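Local coordinates for protein proteophosphoglycan (Silicibacter pomeroyi DSS-3, PDB 2RE3) that is of unknown function but, as a DUF1285 family member with a fold of repeated motifs, is possibly involved in signal transduction, at residues L112-H117 / A122-G127; P141-H146 / K158-L163. All blocks are in the same frame, centred on the assembly; numbering follows the deposited sequence.

Contact 1. Residues L112-H117 / A122-G127; sequences LTFTTH and AVAGEG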
loop_
_atom_site.group_PDB
_atom_site.type_symbol
_atom_site.label_atom_id
_atom_site.label_comp_id
_atom_site.label_asym_id
_atom_site.label_seq_id
_atom_site.Cartn_x
_atom_site.Cartn_y
_atom_site.Cartn_z
ATOM N N LEU A 112 -11.586 -11.126 -2.007
ATOM C CA LEU A 112 -10.409 -10.723 -2.778
ATOM C C LEU A 112 -9.214 -10.600 -1.837
ATOM O O LEU A 112 -9.219 -9.767 -0.932
ATOM C CB LEU A 112 -10.651 -9.384 -3.503
ATOM C CG LEU A 112 -11.834 -9.264 -4.470
ATOM C CD1 LEU A 112 -11.973 -7.816 -5.022
ATOM C CD2 LEU A 112 -11.668 -10.228 -5.600
ATOM N N THR A 113 -8.203 -11.447 -2.042
ATOM C CA THR A 113 -6.952 -11.370 -1.290
ATOM C C THR A 113 -5.821 -10.812 -2.166
ATOM O O THR A 113 -5.462 -11.368 -3.215
ATOM C CB THR A 113 -6.582 -12.708 -0.682
ATOM O OG1 THR A 113 -7.602 -13.072 0.241
ATOM C CG2 THR A 113 -5.246 -12.614 0.069
ATOM N N PHE A 114 -5.276 -9.690 -1.717
ATOM C CA PHE A 114 -4.221 -8.997 -2.437
ATOM C C PHE A 114 -2.864 -9.323 -1.828
ATOM O O PHE A 114 -2.756 -9.527 -0.618
ATOM C CB PHE A 114 -4.431 -7.509 -2.330
ATOM C CG PHE A 114 -5.594 -7.000 -3.107
ATOM C CD1 PHE A 114 -6.848 -6.983 -2.559
ATOM C CD2 PHE A 114 -5.423 -6.508 -4.387
ATOM C CE1 PHE A 114 -7.908 -6.503 -3.269
ATOM C CE2 PHE A 114 -6.486 -6.012 -5.093
ATOM C CZ PHE A 114 -7.732 -6.018 -4.534
ATOM N N THR A 115 -1.852 -9.370 -2.678
ATOM C CA THR A 115 -0.469 -9.462 -2.278
ATOM C C THR A 115 0.238 -8.216 -2.807
ATOM O O THR A 115 -0.005 -7.820 -3.974
ATOM C CB THR A 115 0.172 -10.728 -2.860
ATOM O OG1 THR A 115 -0.529 -11.862 -2.330
ATOM C CG2 THR A 115 1.670 -10.828 -2.512
ATOM N N THR A 116 1.054 -7.597 -1.932
ATOM C CA THR A 116 1.836 -6.391 -2.234
ATOM C C THR A 116 3.234 -6.746 -2.721
ATOM O O THR A 116 3.668 -7.907 -2.639
ATOM C CB THR A 116 1.997 -5.488 -0.974
ATOM O OG1 THR A 116 2.816 -6.166 -0.006
ATOM C CG2 THR A 116 0.602 -5.126 -0.346
ATOM N N HIS A 117 3.967 -5.748 -3.206
ATOM C CA HIS A 117 5.304 -5.998 -3.784
ATOM C C HIS A 117 6.358 -6.369 -2.736
ATOM O O HIS A 117 7.465 -6.723 -3.074
ATOM C CB HIS A 117 5.755 -4.816 -4.665
ATOM C CG HIS A 117 6.223 -3.604 -3.907
ATOM N ND1 HIS A 117 5.410 -2.886 -3.044
ATOM C CD2 HIS A 117 7.423 -2.960 -3.922
ATOM C CE1 HIS A 117 6.092 -1.856 -2.569
ATOM N NE2 HIS A 117 7.322 -1.891 -3.067
ATOM N N ALA A 122 -3.301 -8.829 2.006
ATOM C CA ALA A 122 -4.436 -8.095 2.603
ATOM C C ALA A 122 -5.739 -8.597 2.065
ATOM O O ALA A 122 -5.951 -8.513 0.869
ATOM C CB ALA A 122 -4.333 -6.635 2.304
ATOM N N VAL A 123 -6.606 -9.107 2.937
ATOM C CA VAL A 123 -7.914 -9.581 2.537
ATOM C C VAL A 123 -8.831 -8.375 2.431
ATOM O O VAL A 123 -9.088 -7.695 3.447
ATOM C CB VAL A 123 -8.476 -10.531 3.592
ATOM C CG1 VAL A 123 -9.967 -10.802 3.344
ATOM C CG2 VAL A 123 -7.636 -11.826 3.660
ATOM N N ALA A 124 -9.318 -8.079 1.226
ATOM C CA ALA A 124 -10.197 -6.909 1.058
ATOM C C ALA A 124 -11.539 -7.099 1.774
ATOM O O ALA A 124 -12.151 -8.162 1.741
ATOM C CB ALA A 124 -10.412 -6.555 -0.428
ATOM N N GLY A 125 -11.987 -6.054 2.430
ATOM C CA GLY A 125 -13.225 -6.110 3.206
ATOM C C GLY A 125 -13.322 -4.856 4.039
ATOM O O GLY A 125 -12.541 -3.929 3.874
ATOM N N GLU A 126 -14.254 -4.824 4.965
ATOM C CA GLU A 126 -14.425 -3.634 5.770
ATOM C C GLU A 126 -13.161 -3.227 6.519
ATOM O O GLU A 126 -12.847 -2.054 6.566
ATOM C CB GLU A 126 -15.576 -3.807 6.727
ATOM C CG GLU A 126 -16.054 -2.504 7.290
ATOM C CD GLU A 126 -17.230 -2.733 8.189
ATOM O OE1 GLU A 126 -18.348 -2.831 7.641
ATOM O OE2 GLU A 126 -17.013 -2.864 9.424
ATOM N N GLY A 127 -12.440 -4.190 7.082
ATOM C CA GLY A 127 -11.170 -3.907 7.788
ATOM C C GLY A 127 -10.061 -3.386 6.863
ATOM O O GLY A 127 -9.206 -2.579 7.271
#

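Contact 2. Residues P141-H146 / K158-L163; sequences PAPYVH and KSFYRL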
loop_
_atom_site.group_PDB
_atom_site.type_symbol
_atom_site.label_atom_id
_atom_site.label_comp_id
_atom_site.label_asym_id
_atom_site.label_seq_id
_atom_site.Cartn_x
_atom_site.Cartn_y
_atom_site.Cartn_z
ATOM N N PRO A 141 -9.285 6.194 -13.272
ATOM C CA PRO A 141 -9.334 5.428 -12.004
ATOM C C PRO A 141 -7.990 4.821 -11.510
ATOM O O PRO A 141 -7.362 4.063 -12.242
ATOM C CB PRO A 141 -10.354 4.318 -12.311
ATOM C CG PRO A 141 -11.292 4.946 -13.340
ATOM C CD PRO A 141 -10.462 5.934 -14.128
ATOM N N ALA A 142 -7.562 5.198 -10.297
ATOM C CA ALA A 142 -6.430 4.574 -9.584
ATOM C C ALA A 142 -6.929 4.114 -8.202
ATOM O O ALA A 142 -7.069 4.902 -7.262
ATOM C CB ALA A 142 -5.285 5.542 -9.427
ATOM N N PRO A 143 -7.231 2.833 -8.072
ATOM C CA PRO A 143 -7.799 2.370 -6.830
ATOM C C PRO A 143 -6.722 1.832 -5.876
ATOM O O PRO A 143 -5.698 1.312 -6.316
ATOM C CB PRO A 143 -8.708 1.235 -7.290
ATOM C CG PRO A 143 -8.011 0.651 -8.460
ATOM C CD PRO A 143 -7.068 1.725 -9.019
ATOM N N TYR A 144 -6.988 1.941 -4.581
ATOM C CA TYR A 144 -6.102 1.436 -3.545
ATOM C C TYR A 144 -6.786 0.378 -2.714
ATOM O O TYR A 144 -8.011 0.266 -2.748
ATOM C CB TYR A 144 -5.708 2.572 -2.636
ATOM C CG TYR A 144 -5.074 3.748 -3.356
ATOM C CD1 TYR A 144 -5.856 4.687 -4.003
ATOM C CD2 TYR A 144 -3.684 3.937 -3.361
ATOM C CE1 TYR A 144 -5.299 5.796 -4.631
ATOM C CE2 TYR A 144 -3.108 5.054 -3.991
ATOM C CZ TYR A 144 -3.943 5.978 -4.625
ATOM O OH TYR A 144 -3.443 7.071 -5.260
ATOM N N VAL A 145 -5.992 -0.395 -1.969
ATOM C CA VAL A 145 -6.506 -1.274 -0.910
ATOM C C VAL A 145 -5.667 -1.114 0.364
ATOM O O VAL A 145 -4.446 -0.974 0.321
ATOM C CB VAL A 145 -6.563 -2.753 -1.335
ATOM C CG1 VAL A 145 -5.195 -3.296 -1.740
ATOM C CG2 VAL A 145 -7.112 -3.600 -0.211
ATOM N N HIS A 146 -6.347 -1.082 1.497
ATOM C CA HIS A 146 -5.691 -0.946 2.788
ATOM C C HIS A 146 -4.995 -2.254 3.136
ATOM O O HIS A 146 -5.558 -3.346 2.945
ATOM C CB HIS A 146 -6.743 -0.600 3.839
ATOM C CG HIS A 146 -6.229 -0.458 5.241
ATOM N ND1 HIS A 146 -6.263 -1.495 6.140
ATOM C CD2 HIS A 146 -5.759 0.615 5.921
ATOM C CE1 HIS A 146 -5.801 -1.079 7.311
ATOM N NE2 HIS A 146 -5.491 0.199 7.208
ATOM N N LYS A 158 -2.016 -4.832 -14.031
ATOM C CA LYS A 158 -2.343 -6.236 -14.200
ATOM C C LYS A 158 -3.467 -6.637 -13.221
ATOM O O LYS A 158 -4.484 -7.192 -13.642
ATOM C CB LYS A 158 -1.102 -7.131 -14.063
ATOM C CG LYS A 158 -1.393 -8.609 -14.301
ATOM C CD LYS A 158 -0.239 -9.397 -14.978
ATOM C CE LYS A 158 0.684 -10.132 -14.000
ATOM N NZ LYS A 158 1.407 -11.258 -14.708
ATOM N N SER A 159 -3.307 -6.330 -11.935
ATOM C CA SER A 159 -4.346 -6.651 -10.944
ATOM C C SER A 159 -5.658 -5.854 -11.188
ATOM O O SER A 159 -6.765 -6.398 -11.057
ATOM C CB SER A 159 -3.826 -6.449 -9.522
ATOM O OG SER A 159 -2.522 -7.016 -9.355
ATOM N N PHE A 160 -5.546 -4.597 -11.599
ATOM C CA PHE A 160 -6.733 -3.814 -11.873
ATOM C C PHE A 160 -7.577 -4.432 -12.980
ATOM O O PHE A 160 -8.791 -4.544 -12.881
ATOM C CB PHE A 160 -6.358 -2.393 -12.251
ATOM C CG PHE A 160 -7.537 -1.522 -12.525
ATOM C CD1 PHE A 160 -8.371 -1.123 -11.487
ATOM C CD2 PHE A 160 -7.832 -1.108 -13.818
ATOM C CE1 PHE A 160 -9.483 -0.307 -11.733
ATOM C CE2 PHE A 160 -8.938 -0.295 -14.072
ATOM C CZ PHE A 160 -9.754 0.108 -13.028
ATOM N N TYR A 161 -6.939 -4.843 -14.053
ATOM C CA TYR A 161 -7.702 -5.340 -15.173
ATOM C C TYR A 161 -8.342 -6.678 -14.849
ATOM O O TYR A 161 -9.463 -6.941 -15.260
ATOM C CB TYR A 161 -6.860 -5.298 -16.454
ATOM C CG TYR A 161 -6.878 -3.898 -17.049
ATOM C CD1 TYR A 161 -8.096 -3.294 -17.388
ATOM C CD2 TYR A 161 -5.714 -3.162 -17.239
ATOM C CE1 TYR A 161 -8.154 -2.008 -17.909
ATOM C CE2 TYR A 161 -5.766 -1.857 -17.772
ATOM C CZ TYR A 161 -6.997 -1.296 -18.100
ATOM O OH TYR A 161 -7.117 -0.032 -18.620
ATOM N N ARG A 162 -7.694 -7.488 -14.028
ATOM C CA ARG A 162 -8.336 -8.706 -13.539
ATOM C C ARG A 162 -9.529 -8.403 -12.624
ATOM O O ARG A 162 -10.498 -9.133 -12.635
ATOM C CB ARG A 162 -7.331 -9.606 -12.821
ATOM C CG ARG A 162 -6.213 -10.146 -13.739
ATOM C CD ARG A 162 -5.164 -10.902 -12.917
ATOM N NE ARG A 162 -5.802 -11.980 -12.150
ATOM C CZ ARG A 162 -5.259 -12.626 -11.115
ATOM N NH1 ARG A 162 -4.029 -12.333 -10.691
ATOM N NH2 ARG A 162 -5.961 -13.583 -10.498
ATOM N N LEU A 163 -9.459 -7.332 -11.842
ATOM C CA LEU A 163 -10.588 -6.906 -11.017
ATOM C C LEU A 163 -11.778 -6.394 -11.854
ATOM O O LEU A 163 -12.918 -6.653 -11.530
ATOM C CB LEU A 163 -10.168 -5.832 -10.019
ATOM C CG LEU A 163 -9.300 -6.213 -8.817
ATOM C CD1 LEU A 163 -9.170 -5.013 -7.861
ATOM C CD2 LEU A 163 -9.855 -7.440 -8.083
#

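Contact 1. Residues L112-H117 / A122-G127
Thr113 and Phe114 pair with Val123 and Ala122 in the antiparallel beta hairpin of strands 111-116 and 121-123, at one margin of a six-stranded mixed sheet. Phe114 and Ala122 form a hydrogen-bonded pair. Phe114 N donates to Ala122 O at 2.9 Å, almost straight at the hydrogen (171°) but from above the carbonyl plane, and Ala122 N returns a bond of 2.8 Å to Phe114 O. Thr113 and Val123 make the adjoining non-hydrogen-bonded pair, with CA atoms 4.3 Å apart. Beyond it, Ala124 N gives a third bond, 2.7 Å long, to Leu112 O, and the donor lies nearly in line with the carbonyl (C=O...N angle 175°). On the face of Thr113 and Val123 the two side chains cross obliquely, and Thr113 OG1 meets the Val123 CG2 methyl at 3.6 Å. On the face of Phe114 and Ala122 the side chains that touch are apolar. Phe114 CG stands anti to its own carbonyl carbon (chi1 -71°), which lays the ring edge along the partner strand: Ala124 CB sits in the ring plane, 3.8 Å from Phe114 CE1, and Ala122 O lies at the same edge. Ala124 CB also approaches Leu112 CB at 4.2 Å, a looser touch. Strand 96-104 flanks 111-116 on its other side, with Val101 and Ala98 against Phe114. Leu163 of helix 157-164 packs on Leu112 and Phe114, Ile130 of strand 130-131 touches Leu112 and Ala124, and Val145 of strand 144-148 reaches Phe114.

Contact 2. Residues P141-H146 / K158-L163
Pro143 and Phe160 make the main apolar contact, with the two side chains crossing at about a right angle. The proline ring meets the phenyl group obliquely, at its CD1 and CE1 atoms: Pro143 CG lies 3.5 Å from Phe160 CD1 and 3.7 Å from Phe160 CE1, while Pro143 CD stands farther back, 4.0 Å from Phe160 CD1. Phe160 CG is anti to the backbone N (chi1 -179°), which carries the ring off the helix toward the prolines. Farther out along the ring, Pro141 CB comes to 4.3 Å from Phe160 CZ; Pro141 is poorly ordered, and its touch is the lighter one. Here helix 157-164, which directly follows the hairpin of strands 144-148 and 151-155, packs against the chain leading into strand 144-148. An alanine in place of Pro143 would take away the ring carbons that meet Phe160 CD1 and CE1, and would probably open a gap beside the phenyl group and give it more freedom to turn. Among backbone bonds, Arg162 N to Lys158 O (3.2 Å) and Leu163 N to Ser159 O (3.0 Å) are i to i-4 bonds of the helix, and Pro143 is bonded through its backbone to Ile155 of strand 151-155.

Contacts 1 and 2 follow one another along the chain within the C-terminal DUF1285 domain, and their centres lie about 11 Å apart. Both belong to one six-stranded sheet and its helix: contact 1 pairs two of the strands at one margin, whereas contact 2 sets helix 157-164 against the approach to strand 144-148. Leu163, on the helix of contact 2, reaches contact 1: its CD2 lies 3.7 Å from Leu112 CD1 and its CD1 3.8 Å from Phe114 CZ. Segments 122-127 and 141-146 also touch, with Ala122 CB 3.6 Å from His146 O. Asn128, just beyond Gly127, bonds both Val123 O of contact 1 and His146 ND1 of contact 2.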